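Local coordinates for protein glutathione transferase (Lolium rigidum, PDB 6ZB6) that probably catalyses the conjugation of glutathione to xenobiotics as a phi class glutathione transferase, an enzyme group linked to herbicide resistance, at residues A[18-23]-A[205-210]; A[110-115]-A[141-146]. All coordinates share one frame; numbering follows the deposited sequence.

Contact 1: A[18-23]-A[205-210]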
loop_
_atom_site.group_PDB
_atom_site.type_symbol
_atom_site.label_atom_id
_atom_site.label_comp_id
_atom_site.label_asym_id
_atom_site.label_seq_id
_atom_site.Cartn_x
_atom_site.Cartn_y
_atom_site.Cartn_z
ATOM N N VAL A 18 -4.365 2.248 -4.351
ATOM C CA VAL A 18 -5.691 2.605 -4.851
ATOM C C VAL A 18 -6.343 1.425 -5.568
ATOM O O VAL A 18 -7.532 1.136 -5.376
ATOM C CB VAL A 18 -5.577 3.828 -5.780
ATOM C CG1 VAL A 18 -6.957 4.199 -6.383
ATOM C CG2 VAL A 18 -4.923 5.016 -5.047
ATOM N N LEU A 19 -5.583 0.729 -6.413
ATOM C CA LEU A 19 -6.156 -0.385 -7.161
ATOM C C LEU A 19 -6.696 -1.458 -6.222
ATOM O O LEU A 19 -7.737 -2.062 -6.499
ATOM C CB LEU A 19 -5.119 -0.969 -8.123
ATOM C CG LEU A 19 -4.453 0.009 -9.097
ATOM C CD1 LEU A 19 -3.590 -0.724 -10.132
ATOM C CD2 LEU A 19 -5.482 0.919 -9.779
ATOM N N VAL A 20 -6.007 -1.702 -5.104
ATOM C CA VAL A 20 -6.511 -2.652 -4.114
ATOM C C VAL A 20 -7.912 -2.252 -3.655
ATOM O O VAL A 20 -8.839 -3.070 -3.648
ATOM C CB VAL A 20 -5.538 -2.769 -2.928
ATOM C CG1 VAL A 20 -6.231 -3.470 -1.758
ATOM C CG2 VAL A 20 -4.263 -3.564 -3.346
ATOM N N PHE A 21 -8.095 -0.989 -3.271
ATOM C CA PHE A 21 -9.407 -0.622 -2.749
ATOM C C PHE A 21 -10.463 -0.588 -3.848
ATOM O O PHE A 21 -11.617 -0.958 -3.597
ATOM C CB PHE A 21 -9.303 0.690 -1.982
ATOM C CG PHE A 21 -8.462 0.556 -0.748
ATOM C CD1 PHE A 21 -8.881 -0.267 0.289
ATOM C CD2 PHE A 21 -7.219 1.175 -0.658
ATOM C CE1 PHE A 21 -8.102 -0.429 1.425
ATOM C CE2 PHE A 21 -6.424 1.013 0.484
ATOM C CZ PHE A 21 -6.863 0.215 1.523
ATOM N N LEU A 22 -10.085 -0.213 -5.075
ATOM C CA LEU A 22 -11.014 -0.346 -6.191
ATOM C C LEU A 22 -11.469 -1.788 -6.355
ATOM O O LEU A 22 -12.650 -2.055 -6.592
ATOM C CB LEU A 22 -10.373 0.162 -7.480
ATOM C CG LEU A 22 -10.333 1.689 -7.656
ATOM C CD1 LEU A 22 -9.319 2.084 -8.727
ATOM C CD2 LEU A 22 -11.738 2.245 -7.970
ATOM N N GLU A 23 -10.544 -2.743 -6.234
ATOM C CA GLU A 23 -10.931 -4.135 -6.401
ATOM C C GLU A 23 -11.758 -4.621 -5.222
ATOM O O GLU A 23 -12.640 -5.463 -5.399
ATOM C CB GLU A 23 -9.690 -5.010 -6.584
ATOM C CG GLU A 23 -9.060 -4.868 -7.949
ATOM C CD GLU A 23 -9.899 -5.489 -9.041
ATOM O OE1 GLU A 23 -10.713 -6.388 -8.736
ATOM O OE2 GLU A 23 -9.744 -5.076 -10.213
ATOM N N PRO A 205 -8.814 -12.032 -2.474
ATOM C CA PRO A 205 -8.886 -11.967 -3.949
ATOM C C PRO A 205 -8.406 -10.646 -4.524
ATOM O O PRO A 205 -7.648 -10.644 -5.504
ATOM C CB PRO A 205 -10.376 -12.213 -4.234
ATOM C CG PRO A 205 -10.878 -12.973 -3.036
ATOM C CD PRO A 205 -10.077 -12.480 -1.858
ATOM N N ALA A 206 -8.807 -9.516 -3.938
ATOM C CA ALA A 206 -8.344 -8.230 -4.458
ATOM C C ALA A 206 -6.829 -8.103 -4.349
ATOM O O ALA A 206 -6.174 -7.570 -5.255
ATOM C CB ALA A 206 -9.022 -7.077 -3.717
ATOM N N ILE A 207 -6.258 -8.581 -3.243
ATOM C CA ILE A 207 -4.812 -8.506 -3.047
ATOM C C ILE A 207 -4.099 -9.434 -4.026
ATOM O O ILE A 207 -3.076 -9.069 -4.621
ATOM C CB ILE A 207 -4.465 -8.842 -1.585
ATOM C CG1 ILE A 207 -4.999 -7.755 -0.651
ATOM C CG2 ILE A 207 -2.951 -9.012 -1.402
ATOM C CD1 ILE A 207 -4.221 -6.467 -0.724
ATOM N N LYS A 208 -4.638 -10.637 -4.225
ATOM C CA LYS A 208 -4.046 -11.555 -5.195
ATOM C C LYS A 208 -4.022 -10.934 -6.579
ATOM O O LYS A 208 -3.033 -11.061 -7.315
ATOM C CB LYS A 208 -4.818 -12.870 -5.226
ATOM C CG LYS A 208 -4.356 -13.861 -4.192
ATOM C CD LYS A 208 -5.487 -14.772 -3.773
ATOM C CE LYS A 208 -5.134 -16.224 -4.008
ATOM N NZ LYS A 208 -6.179 -17.116 -3.442
ATOM N N LYS A 209 -5.098 -10.241 -6.938
ATOM C CA LYS A 209 -5.209 -9.697 -8.282
ATOM C C LYS A 209 -4.193 -8.587 -8.512
ATOM O O LYS A 209 -3.498 -8.577 -9.532
ATOM C CB LYS A 209 -6.631 -9.203 -8.523
ATOM C CG LYS A 209 -6.848 -8.575 -9.892
ATOM C CD LYS A 209 -8.309 -8.615 -10.272
ATOM C CE LYS A 209 -8.578 -7.809 -11.528
ATOM N NZ LYS A 209 -10.030 -7.832 -11.856
ATOM N N ILE A 210 -4.088 -7.639 -7.575
ATOM C CA ILE A 210 -3.209 -6.495 -7.804
ATOM C C ILE A 210 -1.747 -6.914 -7.701
ATOM O O ILE A 210 -0.897 -6.439 -8.465
ATOM C CB ILE A 210 -3.555 -5.348 -6.834
ATOM C CG1 ILE A 210 -4.976 -4.845 -7.111
ATOM C CG2 ILE A 210 -2.552 -4.209 -6.962
ATOM C CD1 ILE A 210 -5.271 -4.612 -8.595
#
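Glu23 and Ala206 meet with their CB atoms 3.6 Å apart, where the two helices come close. Ile210 packs one turn further on. Its CD1 lies 3.7 Å from Leu19 CB and also touches Glu23 CG, so it is held between residues one helix turn apart. Ile210 CG1 sits beside the carbonyl carbon of Leu19 and the backbone N of Val20, and Ile210 CB lies 4.0 Å from Val20 CG2. Val20 turns both methyls to the other helix, and Ile207 CD1 straddles them, 3.8 Å from Val20 CG1 and 3.9 Å from Val20 CG2. Ile207 leaves its backbone pointing away, but its first two torsions (chi1 -67°, chi2 -73°) carry CG1 and then CD1 toward Val20.

At the edge, Lys209 runs extended, with CG anti to its backbone N (chi1 178°). It crosses the Glu23 side chain at about a right angle. The salt bridge from Lys209 NZ to Glu23 OE2 measures 3.2 Å and is weak as a hydrogen bond. The same OE2 is hydrogen-bonded to Tyr29 OH on strand 29-32. Tyr29 also touches Leu19, Leu22 and Ile210. The contact thus joins helix 13-24 of the thioredoxin-like domain to the C-terminal helix 205-214. Its chemistry is apolar packing between buried side chains, with one charged pair at the more exposed side. Lys209 and Tyr29 together would probably favour the ionised form of Glu23.

Contact 2: A[110-115]-A[141-146]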
loop_
_atom_site.group_PDB
_atom_site.type_symbol
_atom_site.label_atom_id
_atom_site.label_comp_id
_atom_site.label_asym_id
_atom_site.label_seq_id
_atom_site.Cartn_x
_atom_site.Cartn_y
_atom_site.Cartn_z
ATOM N N ASN A 110 5.520 2.195 7.957
ATOM C CA ASN A 110 6.094 2.371 6.631
ATOM C C ASN A 110 7.414 3.138 6.664
ATOM O O ASN A 110 8.305 2.820 5.871
ATOM C CB ASN A 110 5.121 3.060 5.667
ATOM C CG ASN A 110 5.454 2.741 4.225
ATOM O OD1 ASN A 110 5.537 1.562 3.840
ATOM N ND2 ASN A 110 5.708 3.768 3.437
ATOM N N PRO A 111 7.602 4.140 7.535
ATOM C CA PRO A 111 8.932 4.774 7.610
ATOM C C PRO A 111 10.040 3.824 8.035
ATOM O O PRO A 111 11.207 4.065 7.702
ATOM C CB PRO A 111 8.724 5.901 8.629
ATOM C CG PRO A 111 7.307 6.299 8.401
ATOM C CD PRO A 111 6.583 4.981 8.203
ATOM N N ALA A 112 9.723 2.747 8.742
ATOM C CA ALA A 112 10.756 1.780 9.088
ATOM C C ALA A 112 10.996 0.759 7.984
ATOM O O ALA A 112 12.142 0.327 7.782
ATOM C CB ALA A 112 10.385 1.064 10.387
ATOM N N LEU A 113 9.945 0.364 7.261
ATOM C CA LEU A 113 10.048 -0.694 6.255
ATOM C C LEU A 113 10.411 -0.144 4.880
ATOM O O LEU A 113 11.266 -0.701 4.189
ATOM C CB LEU A 113 8.724 -1.478 6.193
ATOM C CG LEU A 113 8.551 -2.572 5.134
ATOM C CD1 LEU A 113 7.832 -3.792 5.718
ATOM C CD2 LEU A 113 7.810 -2.035 3.903
ATOM N N SER A 114 9.798 0.971 4.486
ATOM C CA SER A 114 10.060 1.556 3.174
ATOM C C SER A 114 11.538 1.758 2.841
ATOM O O SER A 114 11.921 1.475 1.691
ATOM C CB SER A 114 9.300 2.896 3.066
ATOM O OG SER A 114 9.490 3.467 1.795
ATOM N N PRO A 115 12.407 2.230 3.745
ATOM C CA PRO A 115 13.814 2.406 3.352
ATOM C C PRO A 115 14.473 1.124 2.902
ATOM O O PRO A 115 15.331 1.158 2.005
ATOM C CB PRO A 115 14.467 2.954 4.626
ATOM C CG PRO A 115 13.359 3.655 5.318
ATOM C CD PRO A 115 12.175 2.751 5.103
ATOM N N GLU A 141 16.666 -2.506 12.306
ATOM C CA GLU A 141 16.546 -2.500 13.757
ATOM C C GLU A 141 15.297 -1.749 14.194
ATOM O O GLU A 141 14.616 -2.165 15.142
ATOM C CB GLU A 141 17.804 -1.909 14.389
ATOM C CG GLU A 141 19.016 -2.869 14.334
ATOM C CD GLU A 141 18.671 -4.341 14.653
ATOM O OE1 GLU A 141 18.296 -4.634 15.813
ATOM O OE2 GLU A 141 18.796 -5.206 13.747
ATOM N N LYS A 142 14.960 -0.657 13.501
ATOM C CA LYS A 142 13.712 0.032 13.798
ATOM C C LYS A 142 12.509 -0.832 13.444
ATOM O O LYS A 142 11.539 -0.891 14.206
ATOM C CB LYS A 142 13.656 1.364 13.044
ATOM C CG LYS A 142 14.493 2.459 13.700
ATOM C CD LYS A 142 15.118 3.376 12.667
ATOM C CE LYS A 142 14.780 4.830 12.938
ATOM N NZ LYS A 142 15.342 5.732 11.889
ATOM N N LEU A 143 12.554 -1.512 12.293
ATOM C CA LEU A 143 11.418 -2.338 11.883
ATOM C C LEU A 143 11.172 -3.472 12.870
ATOM O O LEU A 143 10.018 -3.775 13.211
ATOM C CB LEU A 143 11.648 -2.890 10.473
ATOM C CG LEU A 143 10.509 -3.720 9.873
ATOM C CD1 LEU A 143 9.208 -2.896 9.799
ATOM C CD2 LEU A 143 10.906 -4.204 8.490
ATOM N N LYS A 144 12.244 -4.128 13.328
ATOM C CA LYS A 144 12.087 -5.208 14.298
ATOM C C LYS A 144 11.346 -4.726 15.538
ATOM O O LYS A 144 10.463 -5.425 16.054
ATOM C CB LYS A 144 13.450 -5.783 14.685
ATOM C CG LYS A 144 14.094 -6.687 13.633
ATOM C CD LYS A 144 15.550 -6.981 14.003
ATOM C CE LYS A 144 16.251 -7.782 12.912
ATOM N NZ LYS A 144 17.713 -7.931 13.200
ATOM N N LYS A 145 11.669 -3.519 16.017
ATOM C CA LYS A 145 10.968 -2.990 17.186
ATOM C C LYS A 145 9.495 -2.760 16.878
ATOM O O LYS A 145 8.624 -3.085 17.692
ATOM C CB LYS A 145 11.626 -1.695 17.666
ATOM C CG LYS A 145 13.023 -1.873 18.260
ATOM C CD LYS A 145 13.075 -3.008 19.277
ATOM C CE LYS A 145 14.517 -3.338 19.682
ATOM N NZ LYS A 145 14.722 -4.794 19.986
ATOM N N VAL A 146 9.198 -2.205 15.704
ATOM C CA VAL A 146 7.808 -2.065 15.268
ATOM C C VAL A 146 7.126 -3.430 15.237
ATOM O O VAL A 146 6.003 -3.602 15.730
ATOM C CB VAL A 146 7.750 -1.381 13.887
ATOM C CG1 VAL A 146 6.313 -1.376 13.337
ATOM C CG2 VAL A 146 8.301 0.026 13.968
#
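The helix turn that presents Ala112 to Leu143 is closed by a backbone bond from Ser114 N to Asn110 O, 2.8 Å long. This is a roughly antiparallel, oblique helix pair of the all-helical C-terminal domain of the glutathione transferase fold. The axes of the two segments approach to 8.4 Å at 137°. Pro111 and Pro115 lack an N-H, and helix 92-127 is kinked here.

No hydrogen bond crosses between the segments, so apolar contact does the work. Ala112 CB points at the other helix and rests 3.9 Å from Leu143 CA. The small side chain lets the backbones close in, with CA atoms of Ala112 and Leu143 5.0 Å apart. Val146 CG2 reaches the same methyl from the next turn, at 4.3 Å. Leu143 has its CG anti to the backbone N (chi1 -177°), which carries its branches across to Leu113. There the two leucines cross at a slant. Leu113 continues to Tyr175 and Phe179 of helix 173-179. Within 141-146, Lys144 NZ forms a salt bridge with Glu141 OE2, met on the syn side; the Lys144 side chain also touches Leu187 and Tyr191. Between the leucines, Leu143 CD1 comes within 3.9 Å of Leu113 CB.

Overall arrangement
From the N terminus, the chain first enters the thioredoxin-like domain, where helix 13-24 supplies residues 18-23. It then passes through the rest of the small sheet and into the helical domain. Helix 92-127 supplies residues 110-115, and helix 133-156 returns with residues 141-146. Contact 2 therefore closes a short loop inside one domain. Contact 1 closes only when the chain reaches helix 205-214, so contact 2 is nested inside its much longer loop. The two do not touch. Their centres are 24 Å apart, on opposite sides of the chain's centre. Contact 1 ties the two domains together, while contact 2 joins two helices of the second.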